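Local coordinates for protein trichothecene 3-O-acetyltransferase TRI101 (Fusarium sporotrichioides, PDB 2ZBA) that transfers an acetyl group from acetyl-CoA to the 3-hydroxyl of trichothecene mycotoxins, a step in the biosynthesis of T-2 toxin, at residues S59-W64 and E187-E192; Q149-F152 and L157-T160. One frame throughout, in Å; residues are numbered along the deposited sequence.

Overall arrangement
Both contacts belong to the half of the chain built around the mixed sheet that includes strands 146-153 and 156-164, and helix 44-61 links them. Contact 2 pairs the two neighbouring strands, and its Leu-150, Leu-157 and Phe-152 pack against Ile-47, Val-48 and Leu-51 of that helix; contact 1 lies at the helix's C-terminal end, where Thr-61 and Phe-62 meet Phe-189. The centres are 24 Å apart and the nearest atoms about 14 Å, so the two do not touch. Along the chain the hairpin of contact 2 is nested inside the loop that contact 1 closes. Both lie away from the coenzyme A and T-2 toxin pockets and the calcium site.

Contact 1 of 2, residues S59-W64 and E187-E192; sequences SQTFPW and ESFTEE
One face of the Phe-189 ring carries Phe-62, whose CE2 sits 3.6 Å above the ring plane, displaced toward the rim; at the edge of the same ring, in its plane, is the hydroxyl of Thr-61. The two phenyl rings are neither stacked nor perpendicular: their planes make 49° and their centroids are 5.2 Å apart, so the corner of Phe-62 made by CE2 and CZ does the touching. CE2 of Phe-62 comes within 3.7 Å of CE2 of Phe-189. CG2 of Thr-61 sits over the rim of one face of the Phe-62 ring.

Both branches of Thr-61 meet the rim of Phe-189: OG1 in the ring plane, 3.4 Å from Phe-189 CE2, and CG2 displaced from it on the side where Phe-62 lies, 3.7 Å from Phe-189 CD2. With OG1 beside the backbone N (chi1 -47°), the hydroxyl is turned back along the helix and hydrogen-bonds to the carbonyl of Arg-57, so its approach to the aromatic edge is not made at the expense of a polar partner.

Leu-179 and Ala-183 of helix 170-184 also touch Phe-189, and Met-197 packs on Phe-62. The small apolar cluster thus forms an aromatic-lined junction between the C-terminal end of helix 44-61 and the loop that runs from helix 170-184 to Thr-190, the N-cap of helix 191-197.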
loop_
_atom_site.group_PDB
_atom_site.type_symbol
_atom_site.label_atom_id
_atom_site.label_comp_id
_atom_site.label_asym_id
_atom_site.label_seq_id
_atom_site.Cartn_x
_atom_site.Cartn_y
_atom_site.Cartn_z
ATOM N N SER A 59 -18.140 -12.785 -6.849
ATOM C CA SER A 59 -17.759 -14.208 -6.712
ATOM C C SER A 59 -18.299 -15.151 -7.782
ATOM O O SER A 59 -17.706 -16.203 -8.015
ATOM C CB SER A 59 -18.169 -14.762 -5.350
ATOM O OG SER A 59 -17.598 -14.013 -4.295
ATOM N N GLN A 60 -19.424 -14.801 -8.410
ATOM C CA GLN A 60 -20.011 -15.632 -9.471
ATOM C C GLN A 60 -19.239 -15.476 -10.768
ATOM O O GLN A 60 -19.003 -16.452 -11.491
ATOM C CB GLN A 60 -21.498 -15.307 -9.682
ATOM C CG GLN A 60 -22.409 -15.731 -8.532
ATOM C CD GLN A 60 -23.901 -15.488 -8.824
ATOM O OE1 GLN A 60 -24.282 -14.524 -9.502
ATOM N N THR A 61 -18.832 -14.245 -11.059
ATOM C CA THR A 61 -18.016 -13.979 -12.228
ATOM C C THR A 61 -16.566 -14.434 -11.994
ATOM O O THR A 61 -15.958 -15.017 -12.894
ATOM C CB THR A 61 -18.083 -12.484 -12.620
ATOM O OG1 THR A 61 -19.450 -12.061 -12.607
ATOM C CG2 THR A 61 -17.495 -12.239 -14.014
ATOM N N PHE A 62 -16.037 -14.174 -10.795
ATOM C CA PHE A 62 -14.640 -14.486 -10.439
ATOM C C PHE A 62 -14.532 -15.260 -9.132
ATOM O O PHE A 62 -14.221 -14.671 -8.099
ATOM C CB PHE A 62 -13.816 -13.198 -10.314
ATOM C CG PHE A 62 -14.075 -12.215 -11.402
ATOM C CD1 PHE A 62 -13.608 -12.449 -12.699
ATOM C CD2 PHE A 62 -14.795 -11.052 -11.140
ATOM C CE1 PHE A 62 -13.857 -11.540 -13.723
ATOM C CE2 PHE A 62 -15.049 -10.133 -12.158
ATOM C CZ PHE A 62 -14.576 -10.377 -13.453
ATOM N N PRO A 63 -14.789 -16.583 -9.163
ATOM C CA PRO A 63 -14.795 -17.417 -7.943
ATOM C C PRO A 63 -13.585 -17.261 -7.007
ATOM O O PRO A 63 -13.736 -17.260 -5.766
ATOM C CB PRO A 63 -14.898 -18.848 -8.502
ATOM C CG PRO A 63 -15.648 -18.671 -9.810
ATOM C CD PRO A 63 -15.130 -17.368 -10.370
ATOM N N TRP A 64 -12.400 -17.094 -7.589
ATOM C CA TRP A 64 -11.160 -17.053 -6.814
ATOM C C TRP A 64 -11.071 -15.927 -5.751
ATOM O O TRP A 64 -10.362 -16.066 -4.744
ATOM C CB TRP A 64 -9.960 -17.032 -7.756
ATOM C CG TRP A 64 -9.883 -15.835 -8.617
ATOM C CD1 TRP A 64 -10.293 -15.729 -9.916
ATOM C CD2 TRP A 64 -9.353 -14.551 -8.254
ATOM N NE1 TRP A 64 -10.057 -14.460 -10.381
ATOM C CE2 TRP A 64 -9.474 -13.717 -9.385
ATOM C CE3 TRP A 64 -8.763 -14.032 -7.087
ATOM C CZ2 TRP A 64 -9.032 -12.388 -9.386
ATOM C CZ3 TRP A 64 -8.340 -12.700 -7.085
ATOM C CH2 TRP A 64 -8.477 -11.897 -8.227
ATOM N N GLU A 187 -23.828 -3.451 -12.232
ATOM C CA GLU A 187 -23.276 -3.165 -13.547
ATOM C C GLU A 187 -22.445 -4.355 -13.978
ATOM O O GLU A 187 -21.671 -4.898 -13.188
ATOM C CB GLU A 187 -22.417 -1.912 -13.515
ATOM C CG GLU A 187 -23.204 -0.645 -13.669
ATOM C CD GLU A 187 -22.712 0.464 -12.768
ATOM O OE1 GLU A 187 -21.482 0.641 -12.629
ATOM O OE2 GLU A 187 -23.568 1.172 -12.207
ATOM N N SER A 188 -22.618 -4.771 -15.228
ATOM C CA SER A 188 -21.876 -5.909 -15.768
ATOM C C SER A 188 -20.419 -5.511 -16.033
ATOM O O SER A 188 -20.114 -4.338 -16.300
ATOM C CB SER A 188 -22.541 -6.425 -17.042
ATOM O OG SER A 188 -22.694 -5.375 -17.972
ATOM N N PHE A 189 -19.525 -6.490 -15.934
ATOM C CA PHE A 189 -18.098 -6.248 -16.132
ATOM C C PHE A 189 -17.792 -6.262 -17.606
ATOM O O PHE A 189 -18.387 -7.043 -18.352
ATOM C CB PHE A 189 -17.262 -7.311 -15.416
ATOM C CG PHE A 189 -17.620 -7.483 -13.969
ATOM C CD1 PHE A 189 -17.412 -6.453 -13.058
ATOM C CD2 PHE A 189 -18.178 -8.676 -13.515
ATOM C CE1 PHE A 189 -17.745 -6.619 -11.720
ATOM C CE2 PHE A 189 -18.511 -8.847 -12.170
ATOM C CZ PHE A 189 -18.294 -7.819 -11.278
ATOM N N THR A 190 -16.865 -5.401 -18.025
ATOM C CA THR A 190 -16.503 -5.296 -19.434
ATOM C C THR A 190 -15.672 -6.509 -19.864
ATOM O O THR A 190 -15.275 -7.324 -19.017
ATOM C CB THR A 190 -15.793 -3.950 -19.758
ATOM O OG1 THR A 190 -14.476 -3.906 -19.175
ATOM C CG2 THR A 190 -16.641 -2.760 -19.265
ATOM N N GLU A 191 -15.458 -6.651 -21.173
ATOM C CA GLU A 191 -14.551 -7.662 -21.724
ATOM C C GLU A 191 -13.133 -7.445 -21.191
ATOM O O GLU A 191 -12.493 -8.390 -20.717
ATOM N N GLU A 192 -12.660 -6.203 -21.262
ATOM C CA GLU A 192 -11.347 -5.828 -20.722
ATOM C C GLU A 192 -11.117 -6.259 -19.253
ATOM O O GLU A 192 -10.071 -6.833 -18.927
ATOM C CB GLU A 192 -11.125 -4.319 -20.875
#

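Contact 2 of 2, residues Q149-F152 and L157-T160; sequences QLNF and LILT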
loop_
_atom_site.group_PDB
_atom_site.type_symbol
_atom_site.label_atom_id
_atom_site.label_comp_id
_atom_site.label_asym_id
_atom_site.label_seq_id
_atom_site.Cartn_x
_atom_site.Cartn_y
_atom_site.Cartn_z
ATOM N N GLN A 149 -14.828 -5.690 6.461
ATOM C CA GLN A 149 -15.570 -5.325 7.648
ATOM C C GLN A 149 -16.406 -4.089 7.404
ATOM O O GLN A 149 -15.894 -3.061 6.972
ATOM C CB GLN A 149 -14.637 -5.098 8.824
ATOM C CG GLN A 149 -15.364 -4.834 10.102
ATOM C CD GLN A 149 -14.620 -5.398 11.253
ATOM O OE1 GLN A 149 -14.151 -6.544 11.181
ATOM N NE2 GLN A 149 -14.469 -4.617 12.314
ATOM N N LEU A 150 -17.696 -4.204 7.699
ATOM C CA LEU A 150 -18.619 -3.101 7.628
ATOM C C LEU A 150 -18.900 -2.680 9.054
ATOM O O LEU A 150 -19.465 -3.442 9.838
ATOM C CB LEU A 150 -19.889 -3.556 6.918
ATOM C CG LEU A 150 -20.808 -2.560 6.213
ATOM C CD1 LEU A 150 -20.057 -1.672 5.199
ATOM C CD2 LEU A 150 -21.945 -3.338 5.545
ATOM N N ASN A 151 -18.439 -1.487 9.414
ATOM C CA ASN A 151 -18.595 -0.980 10.773
ATOM C C ASN A 151 -19.715 0.054 10.800
ATOM O O ASN A 151 -19.762 0.928 9.931
ATOM C CB ASN A 151 -17.296 -0.325 11.259
ATOM C CG ASN A 151 -16.119 -1.279 11.265
ATOM O OD1 ASN A 151 -15.927 -2.039 12.228
ATOM N ND2 ASN A 151 -15.304 -1.233 10.192
ATOM N N PHE A 152 -20.613 -0.040 11.785
ATOM C CA PHE A 152 -21.616 1.004 12.010
ATOM C C PHE A 152 -21.059 1.973 13.036
ATOM O O PHE A 152 -20.695 1.575 14.130
ATOM C CB PHE A 152 -22.939 0.433 12.541
ATOM C CG PHE A 152 -23.553 -0.648 11.689
ATOM C CD1 PHE A 152 -23.309 -0.720 10.314
ATOM C CD2 PHE A 152 -24.425 -1.575 12.268
ATOM C CE1 PHE A 152 -23.896 -1.720 9.530
ATOM C CE2 PHE A 152 -25.016 -2.573 11.504
ATOM C CZ PHE A 152 -24.753 -2.644 10.128
ATOM N N LEU A 157 -20.492 5.248 8.709
ATOM C CA LEU A 157 -20.191 3.896 8.269
ATOM C C LEU A 157 -18.743 3.849 7.822
ATOM O O LEU A 157 -18.335 4.668 6.992
ATOM C CB LEU A 157 -21.077 3.529 7.090
ATOM C CG LEU A 157 -20.962 2.107 6.540
ATOM C CD1 LEU A 157 -21.934 1.172 7.263
ATOM C CD2 LEU A 157 -21.229 2.130 5.060
ATOM N N ILE A 158 -17.980 2.901 8.378
ATOM C CA ILE A 158 -16.620 2.587 7.923
ATOM C C ILE A 158 -16.563 1.204 7.265
ATOM O O ILE A 158 -16.836 0.171 7.904
ATOM C CB ILE A 158 -15.582 2.658 9.064
ATOM C CG1 ILE A 158 -15.608 4.035 9.729
ATOM C CG2 ILE A 158 -14.172 2.366 8.526
ATOM C CD1 ILE A 158 -14.748 4.122 10.966
ATOM N N LEU A 159 -16.231 1.184 5.980
ATOM C CA LEU A 159 -15.983 -0.070 5.303
ATOM C C LEU A 159 -14.479 -0.278 5.219
ATOM O O LEU A 159 -13.754 0.587 4.710
ATOM C CB LEU A 159 -16.582 -0.063 3.907
ATOM C CG LEU A 159 -16.263 -1.281 3.049
ATOM C CD1 LEU A 159 -16.872 -2.553 3.638
ATOM C CD2 LEU A 159 -16.782 -1.040 1.686
ATOM N N THR A 160 -14.022 -1.416 5.736
ATOM C CA THR A 160 -12.604 -1.756 5.712
ATOM C C THR A 160 -12.400 -2.983 4.848
ATOM O O THR A 160 -13.124 -3.967 5.000
ATOM C CB THR A 160 -12.093 -2.026 7.110
ATOM O OG1 THR A 160 -12.295 -0.858 7.916
ATOM C CG2 THR A 160 -10.609 -2.376 7.073
#
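Strands 149-152 and 157-160 run antiparallel, their axes 4.7 Å apart at closest and their directions at 166°, with Gln-149/Thr-160 and Asn-151/Ile-158 as hydrogen-bonded pairs, each joined by two backbone N-H to O bonds of which Ile-158 N to Asn-151 O is the longest at 3.1 Å, and Leu-150/Leu-159 and Phe-152/Leu-157 as non-hydrogen-bonded ones.

Asn-151 adds a side-chain bond to this ladder. Its CG lies beside its own backbone N, and chi1 -60° and chi2 -84° together turn ND2 to Ile-158 O, 3.1 Å away. ND2 comes from above the carbonyl plane, well out of it and not along a lone pair; Ile-158 O thus has two donors, the N and ND2 of Asn-151. ND2 also donates to the carbonyl of Val-125, which Thr-160 OG1 binds too. The other end of the amide, OD1, takes a straight bond from Gln-149 NE2 at 3.0 Å; with donors and acceptor all engaged, the amide's rotation is probably well fixed.

Leu-150, Phe-152, Leu-157 and Leu-159 make the apolar face. Leu-150 CD1 reaches Leu-159 CD1 at 3.7 Å and also touches Leu-157 CD2. The other methyl of Leu-157, CD1, lies in plane at the edge of the Phe-152 ring, 3.8 Å from Phe-152 CD1. Helix 44-61 meets this face through Ile-47, Val-48 and Leu-51. The arrangement is a beta hairpin inside a mixed sheet, flanked by strands 92-97 and 29-37, with helix 44-61 packed on its leucine-rich face.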